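Long-range contacts in cytochrome P450 (Bacillus megaterium, PDB 5L92), which binds corticosterone close to its heme and, as a cytochrome P450 monooxygenase, oxidises steroids: residues A110-I115 and E361-L366; K262-R267 and E331-D336; I279-R284 and I335-N340. One frame throughout, in Å; residues are numbered along the deposited sequence.

Overall arrangement
Contacts 2 and 3 form one continuous region: their centres lie about 10 Å apart, they share Ile-335 and Asp-336, and the loop between helices 317-320 and 355-372 packs on both helix 262-270 and helix 275-285. The carbonyl of Val-332, in contact 2, meets Arg-337 of contact 3, with 2.7 Å between Val-332 O and Arg-337 NH2. Contact 1 lies about 19 Å, centre to centre, from contact 3, yet Ile-279 of 279-284 packs on 361-366. The side chain of Glu-361 is about 4 Å from the heme, those of Glu-280 and Phe-333 about 9 and 14 Å, and corticosterone is about 10 Å from the Glu-361 side chain.

Contact 1 of 3, residues A110-I115 and E361-L366; sequences AWEPKI and EAKIML
Ile-115 and Ile-364 each carry CG2 opposite the backbone N, their chi1 angles both being -68°, and this turns the two branch methyls against each other. CG2 of Ile-115 lies 3.7 Å from CG2 of Ile-364, and the two side chains run at about a right angle. Ile-364 continues in extended form (chi2 176°), which carries its CD1 past Ile-115 to the preceding turn, where it ends 3.7 Å from Glu-112 O and 3.8 Å from Glu-112 CG. The methyl therefore rests on the aliphatic part of a glutamate as well as on CB of Ile-115. The other branch of Ile-115 leads its CD1 to Glu-361, 4.1 Å from CG and thus against the methylene portion of that side chain. The carboxylate of Glu-361 belongs to another set of partners: OE1 is hydrogen-bonded to Thr-247 in helix 247-260, and the side chain passes close to the heme. At the outer margin, Lys-363, bent near its end at chi3 and chi4, brings NZ to 3.9 Å from Glu-112 OE1, a long salt bridge. The packing joins helix 112-125, near its beginning, to helix 355-372, the P450 L helix that follows the axial cysteine, Cys-352. Ile-364 also touches Ala-116 and Thr-119 of the same helix 112-125, and Met-365 reaches Thr-119 as well. No hydrogen bond crosses between 110-115 and 361-366, so cohesion here comes chiefly from the two isoleucines and the glutamate methylenes they rest on, and the long charge pair probably contributes a modest electrostatic attraction.

Contact 2 of 3, residues K262-R267 and E331-D336; sequences KASFER and EVFKID
Arg-267 NH1 donates to Asp-336 OD2 at 3.1 Å in a nearly straight bond (N-H...O 170°), the one direct hydrogen bond between 262-267 and 331-336. The oxygen lies in the guanidinium plane, at its edge, but the nitrogen stands above the carboxylate, and the two planes are 81° apart; the salt bridge is thus single-pronged. A second carboxylate, that of Glu-271, takes Arg-267 NE. One turn earlier in the helix, a water accepts from Ile-335 N at 2.7 Å and donates to Ser-264 OG at 2.9 Å, while its link to Phe-333 O is weak. Ser-264 OG is also hydrogen-bonded to Asp-261, just before the helix. Helix 262-270 is the P450 J helix, and 331-336 belongs to the irregular chain known as the meander, which packs along it here. Between the two polar links sits Ile-335, its CG1 branch held between the backbone N and carbonyl carbon (chi1 59°). From there CD1 extends to 4.0 Å from Arg-267 CG, against the arginine's extended aliphatic chain, which it crosses at a slant, while CG2 lies 3.8 Å from Ser-264 CB. Phe-333 presents its ring edge to the serine, with CD2 3.5 Å from Ser-264 OG, and also touches Val-282 of helix 275-285.

Contact 3 of 3, residues I279-R284 and I335-N340; sequences IEEVLR and IDRKPN
Glu-281 and Arg-284 are the glutamate and arginine of the ExxR motif in the P450 K helix, and across the contact Arg-337 joins them in a salt-bridge network. Glu-281 sends its carboxylate to both arginines. Arg-284 grips it side-on, NE donating to OE1 at 2.8 Å and NH2 to OE2 at 3.0 Å. Arg-337 NE reaches Glu-281 OE2 at 2.9 Å with an N-H...O angle of 167°, on the syn side but 32° out of the carboxylate plane. The two donors to OE2, Arg-337 NE and Arg-284 NH2, arrive from opposite faces of that plane, and the same oxygen also accepts from the backbone N of Lys-334. This is the Glu-Arg-Arg triad of the cytochrome P450 fold, with its second arginine supplied by the meander. A bend at chi3 folds the Arg-337 guanidinium over that of Arg-284: each lies above a face of the other, offset toward the rim, but the planes are tilted 43° apart, with Arg-284 NH2 and Arg-337 NH2 separated by 3.4 Å. The shared carboxylate probably offsets much of their positive charge. Backbone carbonyls hold the outer nitrogens, those of Val-332, Asp-329 and Glu-328 for Arg-337 and those of His-321 and Pro-330 for Arg-284. Asn-340 closes the far end: ND2 lies 3.1 Å from Glu-280 O, while OD1 is 3.6 Å from Arg-284 CD, buried with no polar partner in the model. Glu-280 itself directs its carboxylate to Arg-359 and His-342, tying the K helix to helix 355-372.

Contact 1 of 3, residues A110-I115 and E361-L366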
loop_
_atom_site.group_PDB
_atom_site.type_symbol
_atom_site.label_atom_id
_atom_site.label_comp_id
_atom_site.label_asym_id
_atom_site.label_seq_id
_atom_site.Cartn_x
_atom_site.Cartn_y
_atom_site.Cartn_z
ATOM N N ALA A 110 16.725 11.592 6.309
ATOM C CA ALA A 110 17.388 12.442 5.328
ATOM C C ALA A 110 16.421 13.026 4.307
ATOM O O ALA A 110 16.695 14.084 3.731
ATOM C CB ALA A 110 18.470 11.635 4.598
ATOM N N TRP A 111 15.309 12.351 4.035
ATOM C CA TRP A 111 14.381 12.841 3.022
ATOM C C TRP A 111 13.375 13.857 3.554
ATOM O O TRP A 111 12.626 14.433 2.756
ATOM C CB TRP A 111 13.612 11.681 2.397
ATOM C CG TRP A 111 14.405 10.886 1.404
ATOM C CD1 TRP A 111 15.239 9.832 1.665
ATOM C CD2 TRP A 111 14.432 11.080 -0.011
ATOM N NE1 TRP A 111 15.786 9.371 0.495
ATOM C CE2 TRP A 111 15.308 10.124 -0.547
ATOM C CE3 TRP A 111 13.796 11.968 -0.876
ATOM C CZ2 TRP A 111 15.569 10.035 -1.906
ATOM C CZ3 TRP A 111 14.047 11.874 -2.221
ATOM C CH2 TRP A 111 14.932 10.917 -2.725
ATOM N N GLU A 112 13.344 14.105 4.863
ATOM C CA GLU A 112 12.332 15.009 5.411
ATOM C C GLU A 112 12.332 16.368 4.742
ATOM O O GLU A 112 11.249 16.825 4.328
ATOM C CB GLU A 112 12.514 15.158 6.921
ATOM C CG GLU A 112 11.969 13.994 7.715
ATOM C CD GLU A 112 11.680 14.365 9.163
ATOM O OE1 GLU A 112 10.947 15.364 9.406
ATOM O OE2 GLU A 112 12.203 13.662 10.059
ATOM N N PRO A 113 13.475 17.063 4.588
ATOM C CA PRO A 113 13.431 18.411 3.989
ATOM C C PRO A 113 13.025 18.400 2.533
ATOM O O PRO A 113 12.407 19.367 2.068
ATOM C CB PRO A 113 14.870 18.943 4.177
ATOM C CG PRO A 113 15.519 18.010 5.181
ATOM C CD PRO A 113 14.845 16.671 4.935
ATOM N N LYS A 114 13.369 17.347 1.787
ATOM C CA LYS A 114 12.823 17.189 0.444
ATOM C C LYS A 114 11.303 17.052 0.500
ATOM O O LYS A 114 10.572 17.722 -0.237
ATOM C CB LYS A 114 13.442 15.967 -0.259
ATOM C CG LYS A 114 14.887 16.115 -0.648
ATOM C CD LYS A 114 15.422 14.884 -1.395
ATOM C CE LYS A 114 16.909 15.035 -1.682
ATOM N NZ LYS A 114 17.555 13.775 -2.172
ATOM N N ILE A 115 10.808 16.183 1.377
ATOM C CA ILE A 115 9.364 15.962 1.453
ATOM C C ILE A 115 8.658 17.257 1.828
ATOM O O ILE A 115 7.625 17.617 1.242
ATOM C CB ILE A 115 9.057 14.820 2.442
ATOM C CG1 ILE A 115 9.568 13.494 1.857
ATOM C CG2 ILE A 115 7.526 14.707 2.718
ATOM C CD1 ILE A 115 9.885 12.398 2.859
ATOM N N GLU A 361 6.422 10.565 4.957
ATOM C CA GLU A 361 5.615 11.251 3.944
ATOM C C GLU A 361 4.255 11.657 4.515
ATOM O O GLU A 361 3.794 12.788 4.325
ATOM C CB GLU A 361 5.404 10.357 2.705
ATOM C CG GLU A 361 6.635 10.171 1.766
ATOM C CD GLU A 361 6.501 8.959 0.764
ATOM O OE1 GLU A 361 5.643 8.038 0.945
ATOM O OE2 GLU A 361 7.277 8.932 -0.216
ATOM N N ALA A 362 3.580 10.732 5.178
ATOM C CA ALA A 362 2.232 11.013 5.677
ATOM C C ALA A 362 2.236 12.124 6.732
ATOM O O ALA A 362 1.475 13.093 6.638
ATOM C CB ALA A 362 1.637 9.730 6.243
ATOM N N LYS A 363 3.075 11.981 7.755
ATOM C CA LYS A 363 3.219 12.992 8.808
ATOM C C LYS A 363 3.452 14.394 8.244
ATOM O O LYS A 363 2.712 15.334 8.542
ATOM C CB LYS A 363 4.376 12.604 9.736
ATOM C CG LYS A 363 4.494 13.471 10.987
ATOM C CD LYS A 363 5.776 13.138 11.744
ATOM C CE LYS A 363 6.985 13.474 10.913
ATOM N NZ LYS A 363 8.139 13.939 11.733
ATOM N N ILE A 364 4.489 14.554 7.427
ATOM C CA ILE A 364 4.842 15.873 6.922
ATOM C C ILE A 364 3.688 16.457 6.120
ATOM O O ILE A 364 3.329 17.627 6.281
ATOM C CB ILE A 364 6.142 15.780 6.090
ATOM C CG1 ILE A 364 7.310 15.444 7.014
ATOM C CG2 ILE A 364 6.338 17.031 5.277
ATOM C CD1 ILE A 364 8.655 15.214 6.347
ATOM N N MET A 365 3.079 15.657 5.245
ATOM C CA MET A 365 1.987 16.203 4.443
ATOM C C MET A 365 0.769 16.519 5.319
ATOM O O MET A 365 0.116 17.547 5.152
ATOM C CB MET A 365 1.629 15.229 3.334
ATOM C CG MET A 365 0.371 15.540 2.548
ATOM S SD MET A 365 0.370 17.095 1.672
ATOM C CE MET A 365 1.160 16.596 0.126
ATOM N N LEU A 366 0.429 15.636 6.228
ATOM C CA LEU A 366 -0.802 15.852 6.981
ATOM C C LEU A 366 -0.664 17.016 7.961
ATOM O O LEU A 366 -1.598 17.809 8.101
ATOM C CB LEU A 366 -1.202 14.586 7.699
ATOM C CG LEU A 366 -1.758 13.491 6.773
ATOM C CD1 LEU A 366 -1.782 12.168 7.482
ATOM C CD2 LEU A 366 -3.116 13.849 6.226
#

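Contact 2 of 3, residues K262-R267 and E331-D336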
loop_
_atom_site.group_PDB
_atom_site.type_symbol
_atom_site.label_atom_id
_atom_site.label_comp_id
_atom_site.label_asym_id
_atom_site.label_seq_id
_atom_site.Cartn_x
_atom_site.Cartn_y
_atom_site.Cartn_z
ATOM N N LYS A 262 -15.371 14.697 13.482
ATOM C CA LYS A 262 -14.830 16.013 13.788
ATOM C C LYS A 262 -14.327 16.129 15.216
ATOM O O LYS A 262 -13.438 16.952 15.470
ATOM C CB LYS A 262 -15.881 17.084 13.495
ATOM C CG LYS A 262 -16.243 17.140 12.031
ATOM C CD LYS A 262 -15.022 17.436 11.190
ATOM C CE LYS A 262 -15.412 18.170 9.915
ATOM N NZ LYS A 262 -16.567 17.472 9.232
ATOM N N ALA A 263 -14.824 15.319 16.154
ATOM C CA ALA A 263 -14.247 15.389 17.498
ATOM C C ALA A 263 -12.781 14.964 17.485
ATOM O O ALA A 263 -11.968 15.543 18.206
ATOM C CB ALA A 263 -15.032 14.546 18.506
ATOM N N SER A 264 -12.424 13.942 16.686
ATOM C CA SER A 264 -11.012 13.572 16.542
ATOM C C SER A 264 -10.209 14.706 15.924
ATOM O O SER A 264 -9.121 15.035 16.392
ATOM C CB SER A 264 -10.861 12.302 15.686
ATOM O OG SER A 264 -11.325 11.149 16.371
ATOM N N PHE A 265 -10.737 15.306 14.863
ATOM C CA PHE A 265 -10.077 16.421 14.211
ATOM C C PHE A 265 -9.881 17.598 15.173
ATOM O O PHE A 265 -8.803 18.198 15.219
ATOM C CB PHE A 265 -10.900 16.814 12.984
ATOM C CG PHE A 265 -10.268 17.875 12.118
ATOM C CD1 PHE A 265 -8.959 17.803 11.757
ATOM C CD2 PHE A 265 -11.016 18.922 11.630
ATOM C CE1 PHE A 265 -8.393 18.765 10.940
ATOM C CE2 PHE A 265 -10.447 19.871 10.802
ATOM C CZ PHE A 265 -9.136 19.794 10.472
ATOM N N GLU A 266 -10.905 17.939 15.972
ATOM C CA GLU A 266 -10.727 19.073 16.881
ATOM C C GLU A 266 -9.667 18.760 17.918
ATOM O O GLU A 266 -8.921 19.641 18.337
ATOM C CB GLU A 266 -12.043 19.459 17.584
ATOM C CG GLU A 266 -13.117 19.988 16.669
ATOM C CD GLU A 266 -12.612 21.037 15.708
ATOM O OE1 GLU A 266 -12.189 22.108 16.167
ATOM O OE2 GLU A 266 -12.631 20.795 14.483
ATOM N N ARG A 267 -9.557 17.502 18.318
ATOM C CA ARG A 267 -8.590 17.185 19.343
ATOM C C ARG A 267 -7.180 17.206 18.773
ATOM O O ARG A 267 -6.256 17.761 19.377
ATOM C CB ARG A 267 -8.931 15.841 19.962
ATOM C CG ARG A 267 -7.938 15.505 21.040
ATOM C CD ARG A 267 -8.291 14.281 21.834
ATOM N NE ARG A 267 -7.188 14.008 22.743
ATOM C CZ ARG A 267 -6.881 12.817 23.231
ATOM N NH1 ARG A 267 -7.608 11.744 22.911
ATOM N NH2 ARG A 267 -5.831 12.713 24.036
ATOM N N GLU A 331 -14.370 -0.944 16.857
ATOM C CA GLU A 331 -15.036 -0.211 15.823
ATOM C C GLU A 331 -14.970 1.316 16.029
ATOM O O GLU A 331 -15.551 2.057 15.302
ATOM C CB GLU A 331 -16.453 -0.754 15.598
ATOM C CG GLU A 331 -16.624 -2.288 15.457
ATOM C CD GLU A 331 -15.931 -3.006 14.238
ATOM O OE1 GLU A 331 -16.113 -2.663 13.098
ATOM O OE2 GLU A 331 -15.251 -4.019 14.406
ATOM N N VAL A 332 -14.215 1.757 17.018
ATOM C CA VAL A 332 -14.045 3.150 17.302
ATOM C C VAL A 332 -12.687 3.709 16.969
ATOM O O VAL A 332 -11.691 3.254 17.433
ATOM C CB VAL A 332 -14.354 3.459 18.778
ATOM C CG1 VAL A 332 -14.193 4.910 19.077
ATOM C CG2 VAL A 332 -15.759 3.059 19.104
ATOM N N PHE A 333 -12.713 4.730 16.154
ATOM C CA PHE A 333 -11.534 5.478 15.781
ATOM C C PHE A 333 -11.057 6.325 16.968
ATOM O O PHE A 333 -11.725 7.187 17.419
ATOM C CB PHE A 333 -11.824 6.340 14.577
ATOM C CG PHE A 333 -10.657 7.069 14.051
ATOM C CD1 PHE A 333 -9.726 6.450 13.280
ATOM C CD2 PHE A 333 -10.505 8.390 14.305
ATOM C CE1 PHE A 333 -8.672 7.135 12.784
ATOM C CE2 PHE A 333 -9.446 9.082 13.819
ATOM C CZ PHE A 333 -8.530 8.457 13.057
ATOM N N LYS A 334 -9.874 6.051 17.455
ATOM C CA LYS A 334 -9.327 6.773 18.609
ATOM C C LYS A 334 -7.945 7.311 18.250
ATOM O O LYS A 334 -6.987 6.533 18.154
ATOM C CB LYS A 334 -9.222 5.857 19.829
ATOM C CG LYS A 334 -10.534 5.290 20.346
ATOM C CD LYS A 334 -10.312 4.456 21.635
ATOM C CE LYS A 334 -11.549 3.696 22.096
ATOM N NZ LYS A 334 -11.158 2.518 22.945
ATOM N N ILE A 335 -7.811 8.631 18.063
ATOM C CA ILE A 335 -6.517 9.122 17.585
ATOM C C ILE A 335 -5.396 8.819 18.561
ATOM O O ILE A 335 -4.230 8.929 18.187
ATOM C CB ILE A 335 -6.458 10.637 17.295
ATOM C CG1 ILE A 335 -6.794 11.483 18.541
ATOM C CG2 ILE A 335 -7.262 11.035 16.058
ATOM C CD1 ILE A 335 -6.499 13.004 18.307
ATOM N N ASP A 336 -5.705 8.511 19.825
ATOM C CA ASP A 336 -4.679 8.262 20.831
ATOM C C ASP A 336 -4.540 6.785 21.147
ATOM O O ASP A 336 -3.901 6.440 22.145
ATOM C CB ASP A 336 -4.967 9.064 22.120
ATOM C CG ASP A 336 -6.341 8.746 22.749
ATOM O OD1 ASP A 336 -7.274 8.282 22.062
ATOM O OD2 ASP A 336 -6.490 8.997 23.959
HETATM O O HOH W 1 -10.078 9.990 18.701
#

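Contact 3 of 3, residues I279-R284 and I335-N340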
loop_
_atom_site.group_PDB
_atom_site.type_symbol
_atom_site.label_atom_id
_atom_site.label_comp_id
_atom_site.label_asym_id
_atom_site.label_seq_id
_atom_site.Cartn_x
_atom_site.Cartn_y
_atom_site.Cartn_z
ATOM N N ILE A 279 -2.059 8.674 12.817
ATOM C CA ILE A 279 -1.765 8.034 11.551
ATOM C C ILE A 279 -1.717 6.534 11.745
ATOM O O ILE A 279 -2.123 5.787 10.864
ATOM C CB ILE A 279 -0.459 8.605 10.956
ATOM C CG1 ILE A 279 -0.692 10.015 10.423
ATOM C CG2 ILE A 279 0.122 7.712 9.838
ATOM C CD1 ILE A 279 0.612 10.790 10.104
ATOM N N GLU A 280 -1.218 6.066 12.894
ATOM C CA GLU A 280 -1.232 4.641 13.179
ATOM C C GLU A 280 -2.654 4.119 13.319
ATOM O O GLU A 280 -2.929 2.959 12.970
ATOM C CB GLU A 280 -0.430 4.344 14.446
ATOM C CG GLU A 280 1.066 4.712 14.364
ATOM C CD GLU A 280 1.805 4.024 13.191
ATOM O OE1 GLU A 280 1.835 2.780 13.107
ATOM O OE2 GLU A 280 2.366 4.739 12.362
ATOM N N GLU A 281 -3.567 4.954 13.819
ATOM C CA GLU A 281 -4.948 4.535 13.955
ATOM C C GLU A 281 -5.699 4.625 12.627
ATOM O O GLU A 281 -6.656 3.895 12.450
ATOM C CB GLU A 281 -5.605 5.330 15.108
ATOM C CG GLU A 281 -7.116 5.219 15.309
ATOM C CD GLU A 281 -7.504 3.890 15.850
ATOM O OE1 GLU A 281 -6.672 2.979 15.756
ATOM O OE2 GLU A 281 -8.598 3.753 16.403
ATOM N N VAL A 282 -5.254 5.410 11.648
ATOM C CA VAL A 282 -5.778 5.204 10.294
ATOM C C VAL A 282 -5.254 3.895 9.702
ATOM O O VAL A 282 -6.018 3.116 9.118
ATOM C CB VAL A 282 -5.454 6.393 9.386
ATOM C CG1 VAL A 282 -6.074 6.169 8.021
ATOM C CG2 VAL A 282 -5.975 7.696 9.998
ATOM N N LEU A 283 -3.948 3.621 9.848
ATOM C CA LEU A 283 -3.419 2.348 9.361
ATOM C C LEU A 283 -4.216 1.159 9.886
ATOM O O LEU A 283 -4.295 0.116 9.224
ATOM C CB LEU A 283 -1.953 2.184 9.776
ATOM C CG LEU A 283 -1.033 3.085 8.959
ATOM C CD1 LEU A 283 0.317 3.266 9.647
ATOM C CD2 LEU A 283 -0.856 2.509 7.531
ATOM N N ARG A 284 -4.776 1.278 11.076
ATOM C CA ARG A 284 -5.599 0.209 11.654
ATOM C C ARG A 284 -7.026 0.246 11.108
ATOM O O ARG A 284 -7.586 -0.792 10.729
ATOM C CB ARG A 284 -5.628 0.353 13.195
ATOM C CG ARG A 284 -6.199 -0.876 13.909
ATOM C CD ARG A 284 -6.747 -0.630 15.354
ATOM N NE ARG A 284 -7.800 0.396 15.465
ATOM C CZ ARG A 284 -9.106 0.153 15.578
ATOM N NH1 ARG A 284 -9.585 -1.079 15.586
ATOM N NH2 ARG A 284 -9.953 1.156 15.671
ATOM N N ILE A 335 -7.811 8.631 18.063
ATOM C CA ILE A 335 -6.517 9.122 17.585
ATOM C C ILE A 335 -5.396 8.819 18.561
ATOM O O ILE A 335 -4.230 8.929 18.187
ATOM C CB ILE A 335 -6.458 10.637 17.295
ATOM C CG1 ILE A 335 -6.794 11.483 18.541
ATOM C CG2 ILE A 335 -7.262 11.035 16.058
ATOM C CD1 ILE A 335 -6.499 13.004 18.307
ATOM N N ASP A 336 -5.705 8.511 19.825
ATOM C CA ASP A 336 -4.679 8.262 20.831
ATOM C C ASP A 336 -4.540 6.785 21.147
ATOM O O ASP A 336 -3.901 6.440 22.145
ATOM C CB ASP A 336 -4.967 9.064 22.120
ATOM C CG ASP A 336 -6.341 8.746 22.749
ATOM O OD1 ASP A 336 -7.274 8.282 22.062
ATOM O OD2 ASP A 336 -6.490 8.997 23.959
ATOM N N ARG A 337 -5.089 5.906 20.291
ATOM C CA ARG A 337 -5.198 4.484 20.599
ATOM C C ARG A 337 -3.871 3.872 21.016
ATOM O O ARG A 337 -2.860 3.982 20.309
ATOM C CB ARG A 337 -5.763 3.705 19.403
ATOM C CG ARG A 337 -5.898 2.231 19.715
ATOM C CD ARG A 337 -6.645 1.442 18.664
ATOM N NE ARG A 337 -8.049 1.818 18.548
ATOM C CZ ARG A 337 -9.031 1.231 19.214
ATOM N NH1 ARG A 337 -8.770 0.236 20.068
ATOM N NH2 ARG A 337 -10.274 1.639 19.021
ATOM N N LYS A 338 -3.904 3.180 22.158
ATOM C CA LYS A 338 -2.746 2.489 22.750
ATOM C C LYS A 338 -3.259 1.277 23.510
ATOM O O LYS A 338 -4.199 1.386 24.302
ATOM C CB LYS A 338 -1.940 3.365 23.712
ATOM C CG LYS A 338 -1.013 4.351 23.050
ATOM C CD LYS A 338 -0.141 5.128 24.075
ATOM C CE LYS A 338 0.853 4.205 24.817
ATOM N NZ LYS A 338 1.989 4.940 25.472
ATOM N N PRO A 339 -2.685 0.099 23.244
ATOM C CA PRO A 339 -1.680 -0.200 22.223
ATOM C C PRO A 339 -2.315 -0.198 20.819
ATOM O O PRO A 339 -3.509 -0.044 20.691
ATOM C CB PRO A 339 -1.191 -1.595 22.626
ATOM C CG PRO A 339 -2.423 -2.235 23.190
ATOM C CD PRO A 339 -3.166 -1.120 23.916
ATOM N N ASN A 340 -1.505 -0.359 19.773
ATOM C CA ASN A 340 -2.047 -0.424 18.421
ATOM C C ASN A 340 -1.072 -1.271 17.596
ATOM O O ASN A 340 -0.252 -0.775 16.816
ATOM C CB ASN A 340 -2.244 0.978 17.841
ATOM C CG ASN A 340 -2.928 0.969 16.453
ATOM O OD1 ASN A 340 -3.228 -0.080 15.883
ATOM N ND2 ASN A 340 -3.172 2.143 15.930
#